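Local coordinates for iron uptake protein A2 (Synechocystis sp., PDB 2VOZ) that binds ferric iron in the periplasm and probably delivers it to an ABC transporter for import into the cell, at residues S63-I68 / L91-Q96. Sequence-based numbering, arbitrary orientation.
Sequences SAEELI and LWRAEQ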
ATOM      1  N   SER B  63      17.017   5.682   1.138  1.00 12.73           N
ATOM      2  CA  SER B  63      17.357   6.845   1.953  1.00 11.32           C
ATOM      3  C   SER B  63      18.405   7.700   1.237  1.00 10.86           C
ATOM      4  O   SER B  63      19.190   7.208   0.397  1.00  9.01           O
ATOM      5  CB  SER B  63      17.854   6.436   3.336  1.00 12.33           C
ATOM      6  OG  SER B  63      19.121   5.795   3.242  1.00 11.75           O
ATOM      7  N   ALA B  64      18.446   8.984   1.587  1.00 11.33           N
ATOM      8  CA  ALA B  64      19.390   9.895   0.918  1.00 10.95           C
ATOM      9  C   ALA B  64      20.837   9.385   0.902  1.00 11.17           C
ATOM     10  O   ALA B  64      21.461   9.348  -0.153  1.00 10.40           O
ATOM     11  CB  ALA B  64      19.300  11.274   1.562  1.00 12.37           C
ATOM     12  N   GLU B  65      21.375   8.996   2.065  1.00 11.01           N
ATOM     13  CA  GLU B  65      22.746   8.552   2.125  1.00 11.13           C
ATOM     14  C   GLU B  65      22.931   7.319   1.262  1.00 10.19           C
ATOM     15  O   GLU B  65      23.952   7.175   0.620  1.00 11.51           O
ATOM     16  CB  GLU B  65      23.162   8.220   3.571  1.00 12.23           C
ATOM     17  CG  GLU B  65      24.629   8.065   3.745  1.00 16.41           C
ATOM     18  CD  GLU B  65      25.365   9.358   3.451  1.00 23.97           C
ATOM     19  OE1 GLU B  65      24.922  10.437   3.941  1.00 23.91           O
ATOM     20  OE2 GLU B  65      26.360   9.278   2.702  1.00 29.74           O
ATOM     21  N   GLU B  66      21.963   6.403   1.289  1.00  9.16           N
ATOM     22  CA  GLU B  66      22.087   5.192   0.457  1.00 10.00           C
ATOM     23  C   GLU B  66      22.138   5.499  -1.039  1.00 10.26           C
ATOM     24  O   GLU B  66      22.897   4.854  -1.775  1.00 10.99           O
ATOM     25  CB  GLU B  66      20.953   4.197   0.719  1.00  9.82           C
ATOM     26  CG  GLU B  66      20.989   3.553   2.129  1.00  9.99           C
ATOM     27  CD  GLU B  66      19.760   2.664   2.320  1.00 12.36           C
ATOM     28  OE1 GLU B  66      19.815   1.499   1.860  1.00 12.45           O
ATOM     29  OE2 GLU B  66      18.750   3.155   2.898  1.00 13.53           O
ATOM     30  N   LEU B  67      21.304   6.427  -1.485  1.00  9.92           N
ATOM     31  CA  LEU B  67      21.300   6.799  -2.901  1.00 10.24           C
ATOM     32  C   LEU B  67      22.632   7.421  -3.265  1.00  9.72           C
ATOM     33  O   LEU B  67      23.192   7.132  -4.333  1.00  9.82           O
ATOM     34  CB  LEU B  67      20.171   7.785  -3.169  1.00 10.61           C
ATOM     35  CG  LEU B  67      18.764   7.207  -3.134  1.00 10.77           C
ATOM     36  CD1 LEU B  67      17.786   8.380  -3.286  1.00 14.32           C
ATOM     37  CD2 LEU B  67      18.569   6.173  -4.260  1.00 11.19           C
ATOM     38  N   ILE B  68      23.165   8.275  -2.398  1.00  9.21           N
ATOM     39  CA  ILE B  68      24.450   8.890  -2.708  1.00 11.17           C
ATOM     40  C   ILE B  68      25.505   7.786  -2.883  1.00 11.44           C
ATOM     41  O   ILE B  68      26.298   7.780  -3.824  1.00 11.25           O
ATOM     42  CB  ILE B  68      24.871   9.912  -1.596  1.00 10.45           C
ATOM     43  CG1 ILE B  68      23.891  11.110  -1.625  1.00 10.27           C
ATOM     44  CG2 ILE B  68      26.342  10.332  -1.791  1.00 11.06           C
ATOM     45  CD1 ILE B  68      24.009  12.081  -0.402  1.00 12.12           C
ATOM     46  N   LEU B  91      21.605  17.541  -0.268  1.00  8.56           N
ATOM     47  CA  LEU B  91      22.091  17.977  -1.566  1.00  7.53           C
ATOM     48  C   LEU B  91      23.577  18.310  -1.507  1.00  7.53           C
ATOM     49  O   LEU B  91      24.338  17.970  -2.413  1.00  7.49           O
ATOM     50  CB  LEU B  91      21.281  19.171  -2.058  1.00  7.78           C
ATOM     51  CG  LEU B  91      19.852  18.705  -2.395  1.00  7.15           C
ATOM     52  CD1 LEU B  91      18.888  19.941  -2.460  1.00 11.30           C
ATOM     53  CD2 LEU B  91      19.835  17.866  -3.697  1.00  8.39           C
ATOM     54  N   TRP B  92      23.992  18.941  -0.413  1.00  8.22           N
ATOM     55  CA  TRP B  92      25.398  19.281  -0.257  1.00  9.20           C
ATOM     56  C   TRP B  92      26.257  17.997  -0.164  1.00  8.89           C
ATOM     57  O   TRP B  92      27.343  17.944  -0.743  1.00 10.65           O
ATOM     58  CB  TRP B  92      25.576  20.178   0.981  1.00  9.47           C
ATOM     59  CG  TRP B  92      27.027  20.433   1.378  1.00 11.40           C
ATOM     60  CD1 TRP B  92      27.823  21.430   0.905  1.00 12.24           C
ATOM     61  CD2 TRP B  92      27.812  19.706   2.337  1.00 10.66           C
ATOM     62  NE1 TRP B  92      29.059  21.377   1.491  1.00 14.02           N
ATOM     63  CE2 TRP B  92      29.088  20.333   2.374  1.00 11.89           C
ATOM     64  CE3 TRP B  92      27.585  18.573   3.135  1.00 11.71           C
ATOM     65  CZ2 TRP B  92      30.123  19.880   3.176  1.00 13.42           C
ATOM     66  CZ3 TRP B  92      28.621  18.121   3.952  1.00 12.87           C
ATOM     67  CH2 TRP B  92      29.872  18.784   3.974  1.00 13.04           C
ATOM     68  N   ARG B  93      25.818  16.975   0.554  1.00  9.80           N
ATOM     69  CA  ARG B  93      26.606  15.734   0.601  1.00 10.40           C
ATOM     70  C   ARG B  93      26.770  15.124  -0.781  1.00 10.31           C
ATOM     71  O   ARG B  93      27.853  14.615  -1.121  1.00 11.28           O
ATOM     72  CB  ARG B  93      26.019  14.712   1.547  1.00  9.74           C
ATOM     73  CG  ARG B  93      26.077  15.181   2.973  1.00 10.24           C
ATOM     74  CD  ARG B  93      25.662  14.039   3.921  1.00 11.69           C
ATOM     75  NE  ARG B  93      25.497  14.583   5.270  1.00 16.10           N
ATOM     76  CZ  ARG B  93      24.877  13.949   6.265  1.00 18.73           C
ATOM     77  NH1 ARG B  93      24.786  14.540   7.450  1.00 17.86           N
ATOM     78  NH2 ARG B  93      24.372  12.723   6.083  1.00 17.83           N
ATOM     79  N   ALA B  94      25.713  15.202  -1.594  1.00  9.14           N
ATOM     80  CA  ALA B  94      25.781  14.755  -2.991  1.00 10.32           C
ATOM     81  C   ALA B  94      26.788  15.590  -3.811  1.00 11.91           C
ATOM     82  O   ALA B  94      27.596  15.057  -4.564  1.00 11.96           O
ATOM     83  CB  ALA B  94      24.388  14.830  -3.642  1.00 10.83           C
ATOM     84  N   GLU B  95      26.719  16.905  -3.634  1.00 13.18           N
ATOM     85  CA  GLU B  95      27.585  17.876  -4.263  1.00 15.78           C
ATOM     86  C   GLU B  95      29.037  17.573  -3.918  1.00 16.94           C
ATOM     87  O   GLU B  95      29.936  17.575  -4.776  1.00 16.68           O
ATOM     88  CB  GLU B  95      27.193  19.194  -3.624  1.00 17.37           C
ATOM     89  CG  GLU B  95      26.958  20.351  -4.486  1.00 21.92           C
ATOM     90  CD  GLU B  95      26.998  21.587  -3.606  1.00 23.09           C
ATOM     91  OE1 GLU B  95      28.080  22.220  -3.560  1.00 23.71           O
ATOM     92  OE2 GLU B  95      26.002  21.844  -2.886  1.00 18.56           O
ATOM     93  N   GLN B  96      29.272  17.263  -2.651  1.00 17.26           N
ATOM     94  CA  GLN B  96      30.614  17.018  -2.157  1.00 19.76           C
ATOM     95  C   GLN B  96      31.211  15.731  -2.734  1.00 19.49           C
ATOM     96  O   GLN B  96      32.433  15.675  -2.966  1.00 20.71           O
ATOM     97  CB  GLN B  96      30.616  17.091  -0.630  1.00 20.64           C
ATOM     98  CG  GLN B  96      30.151  18.517  -0.188  1.00 23.41           C
ATOM     99  CD  GLN B  96      31.177  19.593  -0.504  1.00 27.00           C
ATOM    100  OE1 GLN B  96      32.247  19.584   0.068  1.00 28.00           O
ATOM    101  NE2 GLN B  96      30.850  20.521  -1.414  1.00 30.08           N
TER
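E65 and R93 join helices 64-74 and 88-96 through a salt bridge, R93 NH2 donating to E65 OE1 at 3.2 Å with an N-H...O angle of 150°. NH2 lies almost in line with the C-O bond of the carboxylate, and OE1 stays close to the guanidinium plane, although the two flat groups are tilted 38° against each other. E65 leaves its helix with CG anti to the backbone N and then bends at chi2 (63°), which swings the carboxylate across toward the extended arginine. A second partner, Q333 on helix 333-342, accepts a hydrogen bond from R93 NE, so the guanidinium also ties this helix pair to a third helix. An alanine at E65 would take away the carboxylate, probably leaving R93 NH2 without its mate across the helices and the arginine end freer to turn about the bond to Q333.

Beneath the ion pair the packing is apolar. I68 points at the other helix and lays CD1 against R93 CB, 3.8 Å away, its chain running across that of the arginine; its CG1 lies 4.3 Å from A94 CB. I68 CA and A94 CA, 6.0 Å apart, are the nearest such pair.

At the start of helix 64-74, S63 takes the N-cap position, and its OG donates to E66 OE2 at 2.7 Å. The segments run nearly parallel, axes 10.2 Å apart. Helix 64-74 is the beta-alpha-beta crossover between parallel strands 56-61 and 82-86, helix 88-96 follows, and both pack on strand 82-86, as in the alpha/beta lobes of periplasmic binding proteins.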